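PDB 6U9I: BvnE from Penicillium brevicompactum, which acts as a semipinacolase, an isomerase that probably directs the stereoselective semipinacol rearrangement in the assembly of the fungal brevianamides. Local coordinates for residues L14-W25 with V118-L129. Numbering follows the deposited sequence.
Sequences LREQLIVSAHRW and VVLTFNEEGTLL
W25 lies flat against L120: methyl CD2 of the leucine stands 4.0 Å from the centroid of the six-membered ring and 10° off its normal, a CH-pi contact over the face. The indole gets there because CG is anti to the backbone N (chi1 -178°), which swings the ring out over strand 118-122. L120 CD1 fits between W25 CE3 and A22 CB, while the pyrrole side of the indole meets L129 CD2, 3.5 Å from W25 CD1, and CH2 at the far end reaches V118 CG1. Without the indole, for instance with an alanine here, L120, V118 and L129 would probably lose the surface that covers them, and a gap would open between helix and sheet.

Farther toward the start of the helix, L18 and S21 meet F122. L18 CD2 comes to F122 CD2 at 3.7 Å, the two side chains passing one another in opposing senses, and S21 CB approaches F122 CE1 obliquely, at 3.5 Å.

Polar bonds then tie the helix to the loop that follows the strand. S21 OG donates to G126 O over 2.7 Å, in the carbonyl plane. R24, its chain bent at chi3, gives NH1 to T127 O at 2.8 Å; the oxygen lies near the guanidinium plane, although the nitrogen sits well above the carbonyl plane. Just past the turn, the backbone N atoms of T127 and L128 both donate to N123 OD1, the first in its carbonyl plane and the second from above it. G126 has positive phi, and a CB there would crowd Q17 and L18.

Strand 96-107 carries the surface on under L18, A22 and W25, and strand 129-136 adds E134 beside W25. Here an N-terminal helix packs on a curved, mainly antiparallel sheet and is tied through S21 and R24, near its middle, to the hairpin loop that starts with the type I turn from N123 to G126, an alpha+beta design consistent with the cone-shaped SnoaL-like fold.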
ATOM      1  N   LEU A  14      -5.574 -18.690  13.692  1.00 34.18           N
ATOM      2  CA  LEU A  14      -5.595 -18.326  12.281  1.00 26.19           C
ATOM      3  C   LEU A  14      -4.649 -17.168  11.975  1.00 24.73           C
ATOM      4  O   LEU A  14      -4.035 -17.138  10.900  1.00 21.47           O
ATOM      5  CB  LEU A  14      -7.012 -17.979  11.858  1.00 36.51           C
ATOM      6  CG  LEU A  14      -7.139 -17.684  10.370  1.00 27.24           C
ATOM      7  CD1 LEU A  14      -6.981 -18.955   9.556  1.00 30.35           C
ATOM      8  CD2 LEU A  14      -8.493 -17.054  10.113  1.00 43.16           C
ATOM      9  N   ARG A  15      -4.518 -16.209  12.893  1.00 26.74           N
ATOM     10  CA  ARG A  15      -3.569 -15.118  12.680  1.00 26.18           C
ATOM     11  C   ARG A  15      -2.158 -15.652  12.471  1.00 24.32           C
ATOM     12  O   ARG A  15      -1.448 -15.228  11.556  1.00 22.18           O
ATOM     13  CB  ARG A  15      -3.596 -14.148  13.858  1.00 27.74           C
ATOM     14  CG  ARG A  15      -2.569 -13.038  13.725  1.00 23.72           C
ATOM     15  CD  ARG A  15      -2.489 -12.152  14.968  1.00 31.34           C
ATOM     16  NE  ARG A  15      -1.689 -10.958  14.699  1.00 29.73           N
ATOM     17  CZ  ARG A  15      -2.188  -9.845  14.177  1.00 24.71           C
ATOM     18  NH1 ARG A  15      -3.488  -9.779  13.877  1.00 22.21           N
ATOM     19  NH2 ARG A  15      -1.393  -8.805  13.942  1.00 23.02           N
ATOM     20  N   GLU A  16      -1.724 -16.586  13.317  1.00 24.20           N
ATOM     21  CA  GLU A  16      -0.366 -17.094  13.165  1.00 27.80           C
ATOM     22  C   GLU A  16      -0.211 -17.861  11.857  1.00 24.17           C
ATOM     23  O   GLU A  16       0.820 -17.745  11.187  1.00 21.82           O
ATOM     24  CB  GLU A  16       0.016 -17.956  14.374  1.00 31.02           C
ATOM     25  CG  GLU A  16       0.011 -17.189  15.708  1.00 45.83           C
ATOM     26  CD  GLU A  16      -1.393 -16.893  16.242  1.00 63.33           C
ATOM     27  OE1 GLU A  16      -2.377 -17.415  15.673  1.00 58.70           O
ATOM     28  OE2 GLU A  16      -1.513 -16.134  17.229  1.00 60.48           O
ATOM     29  N   GLN A  17      -1.239 -18.621  11.463  1.00 22.42           N
ATOM     30  CA  GLN A  17      -1.197 -19.322  10.183  1.00 19.67           C
ATOM     31  C   GLN A  17      -1.047 -18.346   9.019  1.00 18.95           C
ATOM     32  O   GLN A  17      -0.296 -18.613   8.074  1.00 20.06           O
ATOM     33  CB  GLN A  17      -2.460 -20.157   9.994  1.00 21.99           C
ATOM     34  CG  GLN A  17      -2.604 -20.737   8.583  1.00 27.30           C
ATOM     35  CD  GLN A  17      -1.587 -21.825   8.281  1.00 36.58           C
ATOM     36  OE1 GLN A  17      -1.850 -23.004   8.507  1.00 46.09           O
ATOM     37  NE2 GLN A  17      -0.422 -21.436   7.761  1.00 31.61           N
ATOM     38  N   LEU A  18      -1.770 -17.221   9.059  1.00 16.25           N
ATOM     39  CA  LEU A  18      -1.674 -16.255   7.965  1.00 15.99           C
ATOM     40  C   LEU A  18      -0.295 -15.602   7.935  1.00 17.28           C
ATOM     41  O   LEU A  18       0.261 -15.352   6.857  1.00 16.62           O
ATOM     42  CB  LEU A  18      -2.786 -15.209   8.088  1.00 16.39           C
ATOM     43  CG  LEU A  18      -4.206 -15.739   7.812  1.00 17.03           C
ATOM     44  CD1 LEU A  18      -5.273 -14.797   8.368  1.00 16.31           C
ATOM     45  CD2 LEU A  18      -4.426 -15.958   6.300  1.00 16.77           C
ATOM     46  N   ILE A  19       0.288 -15.350   9.110  1.00 18.53           N
ATOM     47  CA  ILE A  19       1.634 -14.789   9.155  1.00 18.02           C
ATOM     48  C   ILE A  19       2.649 -15.785   8.608  1.00 15.18           C
ATOM     49  O   ILE A  19       3.546 -15.416   7.845  1.00 17.73           O
ATOM     50  CB  ILE A  19       1.971 -14.340  10.592  1.00 19.94           C
ATOM     51  CG1 ILE A  19       1.116 -13.125  10.957  1.00 22.88           C
ATOM     52  CG2 ILE A  19       3.476 -14.052  10.734  1.00 21.40           C
ATOM     53  CD1 ILE A  19       1.291 -12.615  12.378  1.00 27.57           C
ATOM     54  N   VAL A  20       2.511 -17.070   8.967  1.00 17.32           N
ATOM     55  CA  VAL A  20       3.389 -18.102   8.422  1.00 16.88           C
ATOM     56  C   VAL A  20       3.271 -18.172   6.903  1.00 16.33           C
ATOM     57  O   VAL A  20       4.281 -18.263   6.193  1.00 18.05           O
ATOM     58  CB  VAL A  20       3.088 -19.462   9.081  1.00 21.60           C
ATOM     59  CG1 VAL A  20       3.675 -20.596   8.263  1.00 25.47           C
ATOM     60  CG2 VAL A  20       3.629 -19.481  10.513  1.00 24.98           C
ATOM     61  N   SER A  21       2.045 -18.123   6.368  1.00 18.36           N
ATOM     62  CA  SER A  21       1.923 -18.177   4.910  1.00 16.39           C
ATOM     63  C   SER A  21       2.412 -16.906   4.232  1.00 14.15           C
ATOM     64  O   SER A  21       2.916 -16.973   3.104  1.00 15.91           O
ATOM     65  CB  SER A  21       0.487 -18.486   4.474  1.00 20.25           C
ATOM     66  OG  SER A  21      -0.011 -19.623   5.146  1.00 21.69           O
ATOM     67  N   ALA A  22       2.264 -15.743   4.878  1.00 16.21           N
ATOM     68  CA  ALA A  22       2.828 -14.527   4.297  1.00 14.45           C
ATOM     69  C   ALA A  22       4.351 -14.584   4.290  1.00 14.73           C
ATOM     70  O   ALA A  22       4.996 -14.182   3.311  1.00 14.41           O
ATOM     71  CB  ALA A  22       2.345 -13.292   5.064  1.00 16.86           C
ATOM     72  N   HIS A  23       4.956 -15.083   5.370  1.00 16.53           N
ATOM     73  CA  HIS A  23       6.408 -15.208   5.358  1.00 18.76           C
ATOM     74  C   HIS A  23       6.864 -16.278   4.381  1.00 17.58           C
ATOM     75  O   HIS A  23       7.938 -16.145   3.781  1.00 19.56           O
ATOM     76  CB  HIS A  23       6.927 -15.488   6.768  1.00 20.80           C
ATOM     77  CG  HIS A  23       7.007 -14.256   7.620  1.00 25.54           C
ATOM     78  ND1 HIS A  23       7.831 -13.193   7.311  1.00 31.58           N
ATOM     79  CD2 HIS A  23       6.353 -13.907   8.754  1.00 27.25           C
ATOM     80  CE1 HIS A  23       7.684 -12.246   8.222  1.00 29.41           C
ATOM     81  NE2 HIS A  23       6.792 -12.653   9.107  1.00 26.34           N
ATOM     82  N   ARG A  24       6.064 -17.330   4.184  1.00 17.70           N
ATOM     83  CA  ARG A  24       6.417 -18.308   3.163  1.00 18.16           C
ATOM     84  C   ARG A  24       6.400 -17.678   1.783  1.00 17.46           C
ATOM     85  O   ARG A  24       7.260 -17.974   0.943  1.00 17.50           O
ATOM     86  CB  ARG A  24       5.477 -19.513   3.220  1.00 17.37           C
ATOM     87  CG  ARG A  24       5.826 -20.594   2.192  1.00 22.47           C
ATOM     88  CD  ARG A  24       4.854 -21.752   2.284  1.00 24.29           C
ATOM     89  NE  ARG A  24       3.487 -21.285   2.061  1.00 24.11           N
ATOM     90  CZ  ARG A  24       2.408 -22.055   2.160  1.00 30.08           C
ATOM     91  NH1 ARG A  24       1.205 -21.537   1.946  1.00 23.42           N
ATOM     92  NH2 ARG A  24       2.535 -23.342   2.473  1.00 26.97           N
ATOM     93  N   TRP A  25       5.414 -16.805   1.525  1.00 17.67           N
ATOM     94  CA  TRP A  25       5.373 -16.111   0.244  1.00 16.54           C
ATOM     95  C   TRP A  25       6.637 -15.281   0.034  1.00 15.94           C
ATOM     96  O   TRP A  25       7.220 -15.291  -1.054  1.00 18.08           O
ATOM     97  CB  TRP A  25       4.118 -15.236   0.169  1.00 16.98           C
ATOM     98  CG  TRP A  25       3.971 -14.511  -1.129  1.00 18.47           C
ATOM     99  CD1 TRP A  25       3.513 -15.028  -2.306  1.00 20.10           C
ATOM    100  CD2 TRP A  25       4.282 -13.130  -1.386  1.00 18.54           C
ATOM    101  NE1 TRP A  25       3.515 -14.056  -3.285  1.00 20.04           N
ATOM    102  CE2 TRP A  25       3.984 -12.884  -2.744  1.00 16.82           C
ATOM    103  CE3 TRP A  25       4.779 -12.077  -0.601  1.00 18.96           C
ATOM    104  CZ2 TRP A  25       4.173 -11.632  -3.337  1.00 22.38           C
ATOM    105  CZ3 TRP A  25       4.966 -10.828  -1.199  1.00 17.59           C
ATOM    106  CH2 TRP A  25       4.660 -10.622  -2.549  1.00 23.75           C
ATOM    107  N   VAL A 118       1.724  -4.400  -0.492  1.00 13.01           N
ATOM    108  CA  VAL A 118       1.156  -5.631  -1.032  0.66 12.84           C
ATOM    109  C   VAL A 118      -0.007  -6.073  -0.153  1.00 14.59           C
ATOM    110  O   VAL A 118       0.062  -5.984   1.078  1.00 15.17           O
ATOM    111  CB  VAL A 118       2.250  -6.718  -1.128  0.66 15.39           C
ATOM    112  CG1 VAL A 118       1.656  -8.103  -1.305  0.66 19.03           C
ATOM    113  CG2 VAL A 118       3.213  -6.379  -2.267  0.66 12.57           C
ATOM    114  N   VAL A 119      -1.087  -6.538  -0.787  1.00 13.67           N
ATOM    115  CA  VAL A 119      -2.226  -7.123  -0.084  1.00 11.97           C
ATOM    116  C   VAL A 119      -2.350  -8.565  -0.561  1.00 14.48           C
ATOM    117  O   VAL A 119      -2.699  -8.809  -1.724  1.00 17.00           O
ATOM    118  CB  VAL A 119      -3.532  -6.360  -0.336  1.00 15.57           C
ATOM    119  CG1 VAL A 119      -4.678  -7.015   0.456  1.00 14.12           C
ATOM    120  CG2 VAL A 119      -3.374  -4.874   0.009  1.00 15.10           C
ATOM    121  N   LEU A 120      -2.019  -9.512   0.316  1.00 12.21           N
ATOM    122  CA  LEU A 120      -2.208 -10.934   0.059  1.00 13.88           C
ATOM    123  C   LEU A 120      -3.574 -11.353   0.590  1.00 14.53           C
ATOM    124  O   LEU A 120      -3.933 -11.012   1.721  1.00 15.52           O
ATOM    125  CB  LEU A 120      -1.117 -11.761   0.742  1.00 15.22           C
ATOM    126  CG  LEU A 120       0.348 -11.391   0.478  1.00 15.66           C
ATOM    127  CD1 LEU A 120       1.283 -12.286   1.287  1.00 16.86           C
ATOM    128  CD2 LEU A 120       0.650 -11.546  -0.983  1.00 19.27           C
ATOM    129  N   THR A 121      -4.335 -12.088  -0.215  1.00 14.39           N
ATOM    130  CA  THR A 121      -5.537 -12.759   0.273  1.00 10.78           C
ATOM    131  C   THR A 121      -5.314 -14.260   0.167  1.00 13.03           C
ATOM    132  O   THR A 121      -4.856 -14.749  -0.871  1.00 14.29           O
ATOM    133  CB  THR A 121      -6.786 -12.373  -0.534  1.00 13.86           C
ATOM    134  OG1 THR A 121      -6.894 -10.945  -0.594  1.00 15.72           O
ATOM    135  CG2 THR A 121      -8.037 -12.937   0.146  1.00 13.90           C
ATOM    136  N   PHE A 122      -5.634 -14.987   1.233  1.00 14.03           N
ATOM    137  CA  PHE A 122      -5.480 -16.432   1.239  1.00 13.64           C
ATOM    138  C   PHE A 122      -6.846 -17.102   1.169  1.00 16.93           C
ATOM    139  O   PHE A 122      -7.890 -16.468   1.352  1.00 16.01           O
ATOM    140  CB  PHE A 122      -4.698 -16.883   2.475  1.00 14.61           C
ATOM    141  CG  PHE A 122      -3.268 -16.413   2.468  1.00 14.15           C
ATOM    142  CD1 PHE A 122      -2.287 -17.171   1.851  1.00 20.20           C
ATOM    143  CD2 PHE A 122      -2.920 -15.204   3.038  1.00 16.66           C
ATOM    144  CE1 PHE A 122      -0.970 -16.742   1.815  1.00 15.56           C
ATOM    145  CE2 PHE A 122      -1.601 -14.764   3.015  1.00 17.15           C
ATOM    146  CZ  PHE A 122      -0.634 -15.531   2.406  1.00 17.82           C
ATOM    147  N   ASN A 123      -6.828 -18.400   0.872  1.00 15.76           N
ATOM    148  CA  ASN A 123      -8.046 -19.192   0.935  1.00 14.08           C
ATOM    149  C   ASN A 123      -8.514 -19.297   2.392  1.00 18.51           C
ATOM    150  O   ASN A 123      -7.849 -18.839   3.329  1.00 18.56           O
ATOM    151  CB  ASN A 123      -7.820 -20.569   0.292  1.00 16.25           C
ATOM    152  CG  ASN A 123      -6.788 -21.420   1.040  1.00 24.75           C
ATOM    153  OD1 ASN A 123      -6.143 -20.957   1.978  1.00 20.67           O
ATOM    154  ND2 ASN A 123      -6.623 -22.676   0.606  1.00 21.49           N
ATOM    155  N   GLU A 124      -9.677 -19.924   2.582  1.00 20.32           N
ATOM    156  CA  GLU A 124     -10.303 -19.955   3.903  1.00 18.42           C
ATOM    157  C   GLU A 124      -9.394 -20.588   4.941  1.00 21.85           C
ATOM    158  O   GLU A 124      -9.367 -20.152   6.096  1.00 22.60           O
ATOM    159  CB  GLU A 124     -11.632 -20.716   3.841  1.00 21.42           C
ATOM    160  CG  GLU A 124     -12.454 -20.582   5.116  1.00 31.58           C
ATOM    161  CD  GLU A 124     -12.067 -21.592   6.185  1.00 47.52           C
ATOM    162  OE1 GLU A 124     -12.215 -21.274   7.392  1.00 55.35           O
ATOM    163  OE2 GLU A 124     -11.608 -22.701   5.825  1.00 52.36           O
ATOM    164  N   GLU A 125      -8.647 -21.617   4.550  1.00 17.88           N
ATOM    165  CA  GLU A 125      -7.761 -22.296   5.481  1.00 18.90           C
ATOM    166  C   GLU A 125      -6.487 -21.511   5.748  1.00 25.38           C
ATOM    167  O   GLU A 125      -5.720 -21.886   6.645  1.00 23.60           O
ATOM    168  CB  GLU A 125      -7.400 -23.683   4.946  1.00 26.43           C
ATOM    169  CG  GLU A 125      -8.604 -24.496   4.463  1.00 38.49           C
ATOM    170  CD  GLU A 125      -8.817 -24.404   2.950  1.00 48.16           C
ATOM    171  OE1 GLU A 125      -9.393 -23.402   2.468  1.00 28.43           O
ATOM    172  OE2 GLU A 125      -8.404 -25.347   2.238  1.00 59.83           O
ATOM    173  N   GLY A 126      -6.242 -20.444   4.988  1.00 21.70           N
ATOM    174  CA  GLY A 126      -5.035 -19.655   5.151  1.00 22.33           C
ATOM    175  C   GLY A 126      -3.768 -20.313   4.659  1.00 19.77           C
ATOM    176  O   GLY A 126      -2.680 -19.921   5.082  1.00 24.02           O
ATOM    177  N   THR A 127      -3.874 -21.288   3.757  1.00 20.18           N
ATOM    178  CA  THR A 127      -2.756 -22.123   3.340  1.00 23.00           C
ATOM    179  C   THR A 127      -2.377 -21.959   1.879  1.00 25.09           C
ATOM    180  O   THR A 127      -1.349 -22.498   1.467  1.00 25.54           O
ATOM    181  CB  THR A 127      -3.081 -23.602   3.567  1.00 23.17           C
ATOM    182  OG1 THR A 127      -4.217 -23.953   2.757  1.00 25.48           O
ATOM    183  CG2 THR A 127      -3.390 -23.864   5.037  1.00 30.79           C
ATOM    184  N   LEU A 128      -3.195 -21.276   1.082  1.00 17.42           N
ATOM    185  CA  LEU A 128      -2.888 -21.009  -0.310  1.00 17.43           C
ATOM    186  C   LEU A 128      -3.243 -19.566  -0.617  1.00 15.43           C
ATOM    187  O   LEU A 128      -4.291 -19.074  -0.190  1.00 17.16           O
ATOM    188  CB  LEU A 128      -3.673 -21.932  -1.254  1.00 17.90           C
ATOM    189  CG  LEU A 128      -3.282 -23.406  -1.328  1.00 22.34           C
ATOM    190  CD1 LEU A 128      -4.234 -24.105  -2.289  1.00 24.21           C
ATOM    191  CD2 LEU A 128      -1.849 -23.557  -1.801  1.00 18.95           C
ATOM    192  N   LEU A 129      -2.375 -18.904  -1.368  1.00 16.30           N
ATOM    193  CA  LEU A 129      -2.615 -17.538  -1.815  1.00 12.94           C
ATOM    194  C   LEU A 129      -3.642 -17.519  -2.945  1.00 13.22           C
ATOM    195  O   LEU A 129      -3.467 -18.198  -3.957  1.00 15.97           O
ATOM    196  CB  LEU A 129      -1.299 -16.931  -2.292  1.00 17.04           C
ATOM    197  CG  LEU A 129      -1.258 -15.482  -2.728  1.00 19.51           C
ATOM    198  CD1 LEU A 129      -1.574 -14.548  -1.552  1.00 15.92           C
ATOM    199  CD2 LEU A 129       0.149 -15.262  -3.243  1.00 19.85           C
TER